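Local structure of transcription factor MBP1 (Magnaporthe oryzae, 4UX5) at residues His51-Ala56 with Thr64-Arg69; Tyr30-Gly33 with His37-Arg40; Asp45-Thr50 with Arg110-Phe115. The protein probably activates transcription by RNA polymerase II, binding DNA through the winged helix-turn-helix domain described here, which lies at the start of a longer ankyrin-repeat protein. All blocks are in the same frame, centred on the assembly; numbering follows the deposited sequence.

Interaction 1: His51-Ala56 with Thr64-Arg69; sequences HILKAA and TRILER. With nucleotides of chain C.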
loop_
_atom_site.group_PDB
_atom_site.type_symbol
_atom_site.label_atom_id
_atom_site.label_comp_id
_atom_site.label_asym_id
_atom_site.label_seq_id
_atom_site.Cartn_x
_atom_site.Cartn_y
_atom_site.Cartn_z
ATOM N N HIS A 51 6.522 -1.360 -13.845
ATOM C CA HIS A 51 7.701 -1.060 -14.652
ATOM C C HIS A 51 7.465 -1.392 -16.122
ATOM O O HIS A 51 7.944 -0.691 -17.012
ATOM C CB HIS A 51 8.919 -1.836 -14.144
ATOM C CG HIS A 51 9.403 -1.400 -12.797
ATOM N ND1 HIS A 51 10.389 -2.074 -12.108
ATOM C CD2 HIS A 51 9.043 -0.359 -12.009
ATOM C CE1 HIS A 51 10.614 -1.470 -10.957
ATOM N NE2 HIS A 51 9.810 -0.424 -10.872
ATOM N N ILE A 52 6.733 -2.475 -16.367
ATOM C CA ILE A 52 6.443 -2.918 -17.726
ATOM C C ILE A 52 5.540 -1.917 -18.438
ATOM O O ILE A 52 5.834 -1.491 -19.553
ATOM C CB ILE A 52 5.780 -4.310 -17.739
ATOM C CG1 ILE A 52 6.723 -5.358 -17.140
ATOM C CG2 ILE A 52 5.384 -4.700 -19.154
ATOM C CD1 ILE A 52 6.124 -6.744 -17.053
ATOM N N LEU A 53 4.447 -1.536 -17.785
ATOM C CA LEU A 53 3.505 -0.583 -18.361
ATOM C C LEU A 53 4.135 0.799 -18.539
ATOM O O LEU A 53 3.732 1.560 -19.417
ATOM C CB LEU A 53 2.249 -0.486 -17.495
ATOM C CG LEU A 53 1.400 -1.758 -17.447
ATOM C CD1 LEU A 53 0.190 -1.568 -16.545
ATOM C CD2 LEU A 53 0.971 -2.174 -18.850
ATOM N N LYS A 54 5.126 1.116 -17.709
ATOM C CA LYS A 54 5.882 2.357 -17.857
ATOM C C LYS A 54 6.856 2.263 -19.024
ATOM O O LYS A 54 7.202 3.272 -19.638
ATOM C CB LYS A 54 6.645 2.691 -16.574
ATOM C CG LYS A 54 5.783 3.256 -15.463
ATOM C CD LYS A 54 6.559 3.346 -14.158
ATOM C CE LYS A 54 7.719 4.323 -14.267
ATOM N NZ LYS A 54 8.448 4.469 -12.977
ATOM N N ALA A 55 7.307 1.046 -19.313
ATOM C CA ALA A 55 8.170 0.806 -20.463
ATOM C C ALA A 55 7.372 1.017 -21.744
ATOM O O ALA A 55 7.898 1.503 -22.745
ATOM C CB ALA A 55 8.762 -0.594 -20.414
ATOM N N ALA A 56 6.097 0.647 -21.703
ATOM C CA ALA A 56 5.165 1.015 -22.758
ATOM C C ALA A 56 4.832 2.497 -22.609
ATOM O O ALA A 56 5.247 3.135 -21.644
ATOM C CB ALA A 56 3.911 0.162 -22.695
ATOM N N THR A 64 -2.900 2.965 -14.422
ATOM C CA THR A 64 -3.744 2.817 -13.240
ATOM C C THR A 64 -4.984 2.003 -13.593
ATOM O O THR A 64 -5.368 1.087 -12.866
ATOM C CB THR A 64 -4.182 4.179 -12.656
ATOM O OG1 THR A 64 -3.034 4.901 -12.196
ATOM C CG2 THR A 64 -5.139 3.981 -11.492
ATOM N N ARG A 65 -5.597 2.338 -14.725
ATOM C CA ARG A 65 -6.783 1.631 -15.196
ATOM C C ARG A 65 -6.463 0.184 -15.563
ATOM O O ARG A 65 -7.214 -0.730 -15.224
ATOM C CB ARG A 65 -7.393 2.349 -16.402
ATOM C CG ARG A 65 -8.614 1.647 -16.974
ATOM C CD ARG A 65 -8.929 2.126 -18.381
ATOM N NE ARG A 65 -9.988 1.332 -18.996
ATOM C CZ ARG A 65 -10.351 1.425 -20.271
ATOM N NH1 ARG A 65 -9.737 2.281 -21.077
ATOM N NH2 ARG A 65 -11.327 0.660 -20.743
ATOM N N ILE A 66 -5.343 -0.015 -16.253
ATOM C CA ILE A 66 -4.928 -1.348 -16.679
ATOM C C ILE A 66 -4.602 -2.238 -15.482
ATOM O O ILE A 66 -4.997 -3.404 -15.440
ATOM C CB ILE A 66 -3.703 -1.284 -17.611
ATOM C CG1 ILE A 66 -4.032 -0.475 -18.867
ATOM C CG2 ILE A 66 -3.244 -2.684 -17.987
ATOM C CD1 ILE A 66 -2.878 -0.355 -19.835
ATOM N N LEU A 67 -3.888 -1.681 -14.509
ATOM C CA LEU A 67 -3.525 -2.426 -13.309
ATOM C C LEU A 67 -4.760 -2.825 -12.510
ATOM O O LEU A 67 -4.849 -3.945 -12.011
ATOM C CB LEU A 67 -2.575 -1.605 -12.433
ATOM C CG LEU A 67 -1.147 -1.452 -12.958
ATOM C CD1 LEU A 67 -0.457 -0.275 -12.288
ATOM C CD2 LEU A 67 -0.357 -2.732 -12.747
ATOM N N GLU A 68 -5.717 -1.909 -12.407
ATOM C CA GLU A 68 -6.915 -2.136 -11.606
ATOM C C GLU A 68 -7.919 -3.071 -12.278
ATOM O O GLU A 68 -8.487 -3.950 -11.630
ATOM C CB GLU A 68 -7.596 -0.804 -11.286
ATOM C CG GLU A 68 -6.912 -0.009 -10.189
ATOM C CD GLU A 68 -7.556 1.345 -9.961
ATOM O OE1 GLU A 68 -8.019 1.956 -10.947
ATOM O OE2 GLU A 68 -7.592 1.800 -8.797
ATOM N N ARG A 69 -8.132 -2.877 -13.576
ATOM C CA ARG A 69 -9.194 -3.583 -14.285
ATOM C C ARG A 69 -8.757 -4.929 -14.856
ATOM O O ARG A 69 -9.594 -5.741 -15.247
ATOM C CB ARG A 69 -9.744 -2.704 -15.412
ATOM C CG ARG A 69 -10.634 -1.570 -14.929
ATOM C CD ARG A 69 -11.230 -0.785 -16.087
ATOM N NE ARG A 69 -12.498 -0.160 -15.719
ATOM C CZ ARG A 69 -12.607 1.002 -15.084
ATOM N NH1 ARG A 69 -11.519 1.677 -14.740
ATOM N NH2 ARG A 69 -13.804 1.490 -14.791
ATOM P P DC C 9 5.914 4.979 -10.002
ATOM O OP1 DC C 9 7.104 4.319 -10.587
ATOM O OP2 DC C 9 5.190 6.016 -10.768
ATOM O "O5'" DC C 9 4.869 3.857 -9.545
ATOM C "C5'" DC C 9 5.313 2.759 -8.752
ATOM C "C4'" DC C 9 4.487 2.624 -7.483
ATOM O "O4'" DC C 9 4.788 3.709 -6.589
ATOM C "C3'" DC C 9 2.985 2.700 -7.676
ATOM O "O3'" DC C 9 2.479 1.410 -7.985
ATOM C "C2'" DC C 9 2.484 3.188 -6.308
ATOM C "C1'" DC C 9 3.712 3.873 -5.690
ATOM N N1 DC C 9 3.533 5.337 -5.430
ATOM C C2 DC C 9 3.164 5.780 -4.152
ATOM O O2 DC C 9 2.977 4.951 -3.254
ATOM N N3 DC C 9 3.016 7.110 -3.936
ATOM C C4 DC C 9 3.223 7.974 -4.927
ATOM N N4 DC C 9 3.065 9.275 -4.664
ATOM C C5 DC C 9 3.601 7.546 -6.233
ATOM C C6 DC C 9 3.745 6.231 -6.437
#

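Interaction 2: Tyr30-Gly33 with His37-Arg40; sequences YQFG and HVMR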
loop_
_atom_site.group_PDB
_atom_site.type_symbol
_atom_site.label_atom_id
_atom_site.label_comp_id
_atom_site.label_asym_id
_atom_site.label_seq_id
_atom_site.Cartn_x
_atom_site.Cartn_y
_atom_site.Cartn_z
ATOM N N TYR A 30 16.861 -4.940 -15.357
ATOM C CA TYR A 30 17.206 -4.603 -16.731
ATOM C C TYR A 30 17.141 -3.098 -16.925
ATOM O O TYR A 30 16.078 -2.495 -16.783
ATOM C CB TYR A 30 16.268 -5.306 -17.716
ATOM C CG TYR A 30 16.502 -4.936 -19.166
ATOM C CD1 TYR A 30 17.753 -5.093 -19.749
ATOM C CD2 TYR A 30 15.470 -4.442 -19.954
ATOM C CE1 TYR A 30 17.971 -4.761 -21.074
ATOM C CE2 TYR A 30 15.680 -4.110 -21.283
ATOM C CZ TYR A 30 16.931 -4.272 -21.834
ATOM O OH TYR A 30 17.146 -3.941 -23.152
ATOM N N GLN A 31 18.278 -2.488 -17.242
ATOM C CA GLN A 31 18.325 -1.045 -17.439
ATOM C C GLN A 31 18.462 -0.692 -18.915
ATOM O O GLN A 31 19.126 -1.394 -19.675
ATOM C CB GLN A 31 19.470 -0.434 -16.630
ATOM C CG GLN A 31 19.289 -0.595 -15.128
ATOM C CD GLN A 31 20.327 0.164 -14.324
ATOM O OE1 GLN A 31 21.324 0.640 -14.867
ATOM N NE2 GLN A 31 20.094 0.283 -13.021
ATOM N N PHE A 32 17.820 0.403 -19.306
ATOM C CA PHE A 32 17.759 0.836 -20.696
ATOM C C PHE A 32 17.185 2.244 -20.723
ATOM O O PHE A 32 16.261 2.543 -19.974
ATOM C CB PHE A 32 16.899 -0.116 -21.531
ATOM C CG PHE A 32 15.472 -0.220 -21.060
ATOM C CD1 PHE A 32 15.148 -0.974 -19.941
ATOM C CD2 PHE A 32 14.456 0.436 -21.736
ATOM C CE1 PHE A 32 13.839 -1.071 -19.506
ATOM C CE2 PHE A 32 13.144 0.341 -21.306
ATOM C CZ PHE A 32 12.837 -0.413 -20.189
ATOM N N GLY A 33 17.729 3.120 -21.560
ATOM C CA GLY A 33 17.227 4.482 -21.580
ATOM C C GLY A 33 18.145 5.685 -21.383
ATOM O O GLY A 33 18.024 6.640 -22.151
ATOM N N HIS A 37 13.827 1.113 -16.243
ATOM C CA HIS A 37 14.201 -0.167 -15.659
ATOM C C HIS A 37 13.000 -1.084 -15.464
ATOM O O HIS A 37 11.863 -0.627 -15.336
ATOM C CB HIS A 37 14.916 0.049 -14.319
ATOM C CG HIS A 37 14.208 0.998 -13.404
ATOM N ND1 HIS A 37 14.348 2.366 -13.501
ATOM C CD2 HIS A 37 13.355 0.779 -12.376
ATOM C CE1 HIS A 37 13.610 2.948 -12.572
ATOM N NE2 HIS A 37 12.998 2.007 -11.876
ATOM N N VAL A 38 13.264 -2.385 -15.459
ATOM C CA VAL A 38 12.261 -3.382 -15.111
ATOM C C VAL A 38 12.893 -4.385 -14.156
ATOM O O VAL A 38 13.935 -4.963 -14.457
ATOM C CB VAL A 38 11.711 -4.120 -16.351
ATOM C CG1 VAL A 38 10.750 -5.221 -15.930
ATOM C CG2 VAL A 38 11.023 -3.144 -17.299
ATOM N N MET A 39 12.268 -4.585 -13.000
ATOM C CA MET A 39 12.837 -5.457 -11.979
ATOM C C MET A 39 12.184 -6.831 -11.961
ATOM O O MET A 39 10.965 -6.954 -12.074
ATOM C CB MET A 39 12.710 -4.816 -10.595
ATOM C CG MET A 39 13.441 -3.496 -10.446
ATOM S SD MET A 39 13.434 -2.903 -8.745
ATOM C CE MET A 39 14.153 -1.275 -8.955
ATOM N N ARG A 40 13.014 -7.861 -11.822
ATOM C CA ARG A 40 12.537 -9.225 -11.637
ATOM C C ARG A 40 13.095 -9.766 -10.325
ATOM O O ARG A 40 14.303 -9.720 -10.096
ATOM C CB ARG A 40 12.955 -10.119 -12.809
ATOM C CG ARG A 40 12.247 -11.464 -12.833
ATOM C CD ARG A 40 13.203 -12.612 -13.130
ATOM N NE ARG A 40 13.581 -12.688 -14.538
ATOM C CZ ARG A 40 14.222 -13.718 -15.083
ATOM N NH1 ARG A 40 14.553 -14.765 -14.338
ATOM N NH2 ARG A 40 14.528 -13.707 -16.373
#

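Interaction 3: Asp45-Thr50 with Arg110-Phe115; sequences DWINAT and RPIFEF. With nucleotides of chain C.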
loop_
_atom_site.group_PDB
_atom_site.type_symbol
_atom_site.label_atom_id
_atom_site.label_comp_id
_atom_site.label_asym_id
_atom_site.label_seq_id
_atom_site.Cartn_x
_atom_site.Cartn_y
_atom_site.Cartn_z
ATOM N N ASP A 45 10.931 -15.039 -9.162
ATOM C CA ASP A 45 10.861 -14.559 -10.541
ATOM C C ASP A 45 9.626 -13.711 -10.830
ATOM O O ASP A 45 9.247 -13.536 -11.984
ATOM C CB ASP A 45 10.910 -15.731 -11.524
ATOM C CG ASP A 45 12.319 -16.216 -11.779
ATOM O OD1 ASP A 45 13.270 -15.461 -11.483
ATOM O OD2 ASP A 45 12.474 -17.347 -12.289
ATOM N N TRP A 46 8.997 -13.181 -9.788
ATOM C CA TRP A 46 7.906 -12.243 -9.999
ATOM C C TRP A 46 8.471 -10.941 -10.550
ATOM O O TRP A 46 9.580 -10.538 -10.199
ATOM C CB TRP A 46 7.130 -11.993 -8.709
ATOM C CG TRP A 46 6.145 -13.072 -8.383
ATOM C CD1 TRP A 46 6.252 -14.402 -8.672
ATOM C CD2 TRP A 46 4.888 -12.906 -7.718
ATOM N NE1 TRP A 46 5.142 -15.075 -8.219
ATOM C CE2 TRP A 46 4.289 -14.178 -7.628
ATOM C CE3 TRP A 46 4.212 -11.805 -7.184
ATOM C CZ2 TRP A 46 3.049 -14.379 -7.028
ATOM C CZ3 TRP A 46 2.982 -12.005 -6.589
ATOM C CH2 TRP A 46 2.413 -13.282 -6.516
ATOM N N ILE A 47 7.706 -10.290 -11.419
ATOM C CA ILE A 47 8.194 -9.116 -12.128
ATOM C C ILE A 47 7.285 -7.911 -11.879
ATOM O O ILE A 47 6.094 -8.065 -11.611
ATOM C CB ILE A 47 8.313 -9.403 -13.647
ATOM C CG1 ILE A 47 9.169 -8.341 -14.340
ATOM C CG2 ILE A 47 6.933 -9.528 -14.286
ATOM C CD1 ILE A 47 9.713 -8.780 -15.678
ATOM N N ASN A 48 7.862 -6.715 -11.947
ATOM C CA ASN A 48 7.129 -5.481 -11.679
ATOM C C ASN A 48 6.281 -5.054 -12.877
ATOM O O ASN A 48 6.806 -4.567 -13.878
ATOM C CB ASN A 48 8.106 -4.367 -11.295
ATOM C CG ASN A 48 7.426 -3.198 -10.605
ATOM O OD1 ASN A 48 6.355 -2.755 -11.012
ATOM N ND2 ASN A 48 8.049 -2.695 -9.544
ATOM N N ALA A 49 4.968 -5.236 -12.764
ATOM C CA ALA A 49 4.049 -4.916 -13.852
ATOM C C ALA A 49 3.958 -3.413 -14.090
ATOM O O ALA A 49 3.650 -2.970 -15.194
ATOM C CB ALA A 49 2.669 -5.486 -13.564
ATOM N N THR A 50 4.225 -2.633 -13.048
ATOM C CA THR A 50 4.201 -1.180 -13.160
ATOM C C THR A 50 5.378 -0.699 -14.001
ATOM O O THR A 50 5.251 0.244 -14.779
ATOM C CB THR A 50 4.237 -0.503 -11.773
ATOM O OG1 THR A 50 3.234 -1.085 -10.934
ATOM C CG2 THR A 50 3.986 0.992 -11.891
ATOM N N ARG A 110 12.816 -8.009 -23.750
ATOM C CA ARG A 110 13.190 -9.419 -23.890
ATOM C C ARG A 110 14.273 -9.922 -22.914
ATOM O O ARG A 110 14.130 -11.019 -22.365
ATOM C CB ARG A 110 13.636 -9.698 -25.332
ATOM C CG ARG A 110 14.032 -11.142 -25.578
ATOM C CD ARG A 110 14.280 -11.409 -27.055
ATOM N NE ARG A 110 13.069 -11.233 -27.851
ATOM C CZ ARG A 110 12.199 -12.203 -28.110
ATOM N NH1 ARG A 110 12.404 -13.425 -27.637
ATOM N NH2 ARG A 110 11.123 -11.952 -28.843
ATOM N N PRO A 111 15.352 -9.142 -22.685
ATOM C CA PRO A 111 16.394 -9.673 -21.791
ATOM C C PRO A 111 15.947 -9.980 -20.357
ATOM O O PRO A 111 16.499 -10.898 -19.753
ATOM C CB PRO A 111 17.446 -8.557 -21.783
ATOM C CG PRO A 111 17.267 -7.872 -23.089
ATOM C CD PRO A 111 15.790 -7.888 -23.332
ATOM N N ILE A 112 14.978 -9.244 -19.821
ATOM C CA ILE A 112 14.559 -9.468 -18.437
ATOM C C ILE A 112 13.674 -10.710 -18.325
ATOM O O ILE A 112 13.527 -11.285 -17.246
ATOM C CB ILE A 112 13.816 -8.241 -17.851
ATOM C CG1 ILE A 112 13.753 -8.331 -16.323
ATOM C CG2 ILE A 112 12.412 -8.122 -18.422
ATOM C CD1 ILE A 112 15.100 -8.518 -15.661
ATOM N N PHE A 113 13.099 -11.131 -19.448
ATOM C CA PHE A 113 12.257 -12.324 -19.464
ATOM C C PHE A 113 13.064 -13.576 -19.787
ATOM O O PHE A 113 12.727 -14.675 -19.347
ATOM C CB PHE A 113 11.116 -12.170 -20.474
ATOM C CG PHE A 113 10.076 -11.169 -20.067
ATOM C CD1 PHE A 113 9.129 -11.489 -19.109
ATOM C CD2 PHE A 113 10.041 -9.911 -20.644
ATOM C CE1 PHE A 113 8.174 -10.572 -18.728
ATOM C CE2 PHE A 113 9.086 -8.988 -20.267
ATOM C CZ PHE A 113 8.150 -9.321 -19.309
ATOM N N GLU A 114 14.134 -13.406 -20.555
ATOM C CA GLU A 114 14.902 -14.546 -21.036
ATOM C C GLU A 114 16.139 -14.827 -20.192
ATOM O O GLU A 114 16.782 -15.861 -20.363
ATOM C CB GLU A 114 15.307 -14.331 -22.496
ATOM C CG GLU A 114 14.136 -14.329 -23.469
ATOM C CD GLU A 114 14.572 -14.492 -24.916
ATOM O OE1 GLU A 114 15.788 -14.626 -25.162
ATOM O OE2 GLU A 114 13.696 -14.490 -25.807
ATOM N N PHE A 115 16.469 -13.916 -19.280
ATOM C CA PHE A 115 17.652 -14.086 -18.443
ATOM C C PHE A 115 17.558 -15.332 -17.575
ATOM O O PHE A 115 16.504 -15.640 -17.019
ATOM C CB PHE A 115 17.885 -12.864 -17.553
ATOM C CG PHE A 115 18.995 -13.053 -16.555
ATOM C CD1 PHE A 115 20.323 -12.955 -16.944
ATOM C CD2 PHE A 115 18.712 -13.344 -15.230
ATOM C CE1 PHE A 115 21.344 -13.137 -16.027
ATOM C CE2 PHE A 115 19.728 -13.527 -14.314
ATOM C CZ PHE A 115 21.044 -13.422 -14.711
ATOM P P DG C 10 1.197 1.248 -8.939
ATOM O OP1 DG C 10 1.257 -0.105 -9.538
ATOM O OP2 DG C 10 1.130 2.446 -9.806
ATOM O "O5'" DG C 10 -0.040 1.261 -7.928
ATOM C "C5'" DG C 10 -0.121 0.279 -6.902
ATOM C "C4'" DG C 10 -0.923 0.790 -5.715
ATOM O "O4'" DG C 10 -0.445 2.108 -5.329
ATOM C "C3'" DG C 10 -2.422 0.944 -5.963
ATOM O "O3'" DG C 10 -3.133 0.572 -4.799
ATOM C "C2'" DG C 10 -2.566 2.435 -6.244
ATOM C "C1'" DG C 10 -1.529 3.009 -5.296
ATOM N N9 DG C 10 -1.050 4.326 -5.692
ATOM C C8 DG C 10 -0.570 4.694 -6.925
ATOM N N7 DG C 10 -0.214 5.947 -6.991
ATOM C C5 DG C 10 -0.474 6.441 -5.719
ATOM C C6 DG C 10 -0.286 7.740 -5.192
ATOM O O6 DG C 10 0.160 8.743 -5.766
ATOM N N1 DG C 10 -0.680 7.816 -3.857
ATOM C C2 DG C 10 -1.187 6.768 -3.126
ATOM N N2 DG C 10 -1.510 7.033 -1.852
ATOM N N3 DG C 10 -1.366 5.545 -3.609
ATOM C C4 DG C 10 -0.990 5.456 -4.908
ATOM P P DC C 9 5.914 4.979 -10.002
ATOM O OP1 DC C 9 7.104 4.319 -10.587
ATOM O OP2 DC C 9 5.190 6.016 -10.768
ATOM O "O5'" DC C 9 4.869 3.857 -9.545
ATOM C "C5'" DC C 9 5.313 2.759 -8.752
ATOM C "C4'" DC C 9 4.487 2.624 -7.483
ATOM O "O4'" DC C 9 4.788 3.709 -6.589
ATOM C "C3'" DC C 9 2.985 2.700 -7.676
ATOM O "O3'" DC C 9 2.479 1.410 -7.985
ATOM C "C2'" DC C 9 2.484 3.188 -6.308
ATOM C "C1'" DC C 9 3.712 3.873 -5.690
ATOM N N1 DC C 9 3.533 5.337 -5.430
ATOM C C2 DC C 9 3.164 5.780 -4.152
ATOM O O2 DC C 9 2.977 4.951 -3.254
ATOM N N3 DC C 9 3.016 7.110 -3.936
ATOM C C4 DC C 9 3.223 7.974 -4.927
ATOM N N4 DC C 9 3.065 9.275 -4.664
ATOM C C5 DC C 9 3.601 7.546 -6.233
ATOM C C6 DC C 9 3.745 6.231 -6.437
#

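Interaction 1: His51-Ala56 with Thr64-Arg69
Leu-53 reaches from helix 49-55 across to helix 60-71, and one of its methyls, CD1, makes the side-chain contacts with both Ile-66 and Leu-67. Along the second segment, Thr-64 OG1 bonds to the carbonyl O of Lys-60 one turn earlier. The next residue to take part is Ile-66, which turns its CB toward the partner helix. Its CG2 lies anti to its own backbone N, with CG1 at chi1 -60°, and it is this short branch that approaches: Leu-53 CD1 to Ile-66 CG2 is 3.9 Å. The two side chains cross obliquely. One residue on, the side chains of Leu-67 and Leu-53 run past one another with their ends pointing opposite ways. Leu-53 CD1 rests 3.8 Å from the branch carbon Leu-67 CG and 4.0 Å from Leu-67 CD2. No hydrogen bond crosses between the segments; the evidence is of purely apolar packing, with 130 Å² buried in all. A wider pi-type turn begins at Leu-67, while Arg-69 N still bonds to Arg-65 O. Leu-67 and Glu-68 also pack on DNA phosphates. From the first helix Lys-54, bent at chi3 (64°), brings NZ to OP1 of DC9 of chain C, a 2.7 Å hydrogen bond. The helices 49-55 and 60-71 are consistent with the helix-turn-helix of this KilA-N domain. Phe-58 in the intervening loop packs on Ile-66, Arg-63 of helix 60-71 touches Leu-53, and His-51 ties helix 49-55 back to strand 36-41 through Met-39 N.

Interaction 2: Tyr30-Gly33 with His37-Arg40
Tyr-30 and Val-38 form a hydrogen-bonded antiparallel pair. Tyr-30 N donates to Val-38 O over 3.1 Å at 167°, and Val-38 N returns a bond to Tyr-30 O, also 3.1 Å. Tyr-30 O receives a further CA-H...O contact from His-37, whose CA is 3.2 Å away. Beside this pair, Gln-31 faces His-37 in a non-hydrogen-bonded position, and their side chains share one face of the sheet with only a loose approach, Gln-31 CG to His-37 CB being 4.5 Å. The imidazole leads away from that approach, ND1 bonding to Lys-35 O and the ring meeting His-51 edge-to-face. Tyr-30 and Val-38 sit buried on the opposite face, the Tyr-30 ring continuing away to Pro-111 and Ile-112. The chi1 of Phe-32, 60°, places CG between backbone N and carbonyl carbon, bringing the ring back toward the partner strand: CE1 comes within 3.9 Å of His-37 N and 4.1 Å of Val-38 CG2, which lies at the ring edge. Leu-109 packs against both Phe-32 and Val-38. Strands 25-32 and 36-41, consecutive across a short turn and antiparallel here at 177°, make a beta hairpin within a three-stranded antiparallel sheet completed by strand 16-22.

Interaction 3: Asp45-Thr50 with Arg110-Phe115
Ile-47 meets Ile-112 and Phe-113 in the interior of the winged helix-turn-helix domain, where short strand 47-48 leads straight into helix 49-55 and helix 110-114 packs against the strand through Ile-47. The apolar contact converges on a single methyl: Ile-47 CD1 is 3.9 Å from Ile-112 CG2 and 3.9 Å from Phe-113 CE1. An extended Ile-47 chain, with CG1 anti to the backbone N (chi1 -164°), carries CD1 that far, and it crosses the Phe-113 side chain at about a right angle. Leu-93, Glu-97 and Ala-100 of helix 93-102 touch the same phenyl group. Among polar interactions, none spans the two segments. Within segment 110-115 the Arg-110 guanidinium makes a salt bridge with Glu-114 OE2, modelled so short that its length is doubtful, and a second one with Asp-107. At the other segment Asn-48 is the N-cap of helix 49-55: its OD1 accepts from Thr-50 N at 2.9 Å, a weak bond bent to 126°, and also from His-51 N, while ND2 is held by Gln-87 O. Together these bonds help define the start of a helix that meets DNA. Thr-50 uses its hydroxyl for the backbone of chain C; Thr-89 N bonds to OG1, and OG1 itself donates to OP1 of DG10 over 2.6 Å.

How the interactions relate
All three contacts are buried, yet their chemistry differs. Interaction 2 is held by backbone hydrogen bonds between strands, whereas interactions 1 and 3 join their segments by methyl packing alone and place their polar bonds to DNA on residues beside the contact. Interactions 1 and 3 share helix 49-55, which turns Leu-53 to helix 60-71 and Ile-52 to Phe-113; Leu-67 CD2 also lies 4.2 Å from Ala-49 CB. Interaction 3 lies nearest the centre of the chain, interaction 1 farthest out. Interaction 2 meets the others by polar links as well as packing, through His-51 ND1 to Met-39 N and through Arg-40 NH2, which probably bonds to both Ile-112 O and Phe-115 O at 2.8 Å.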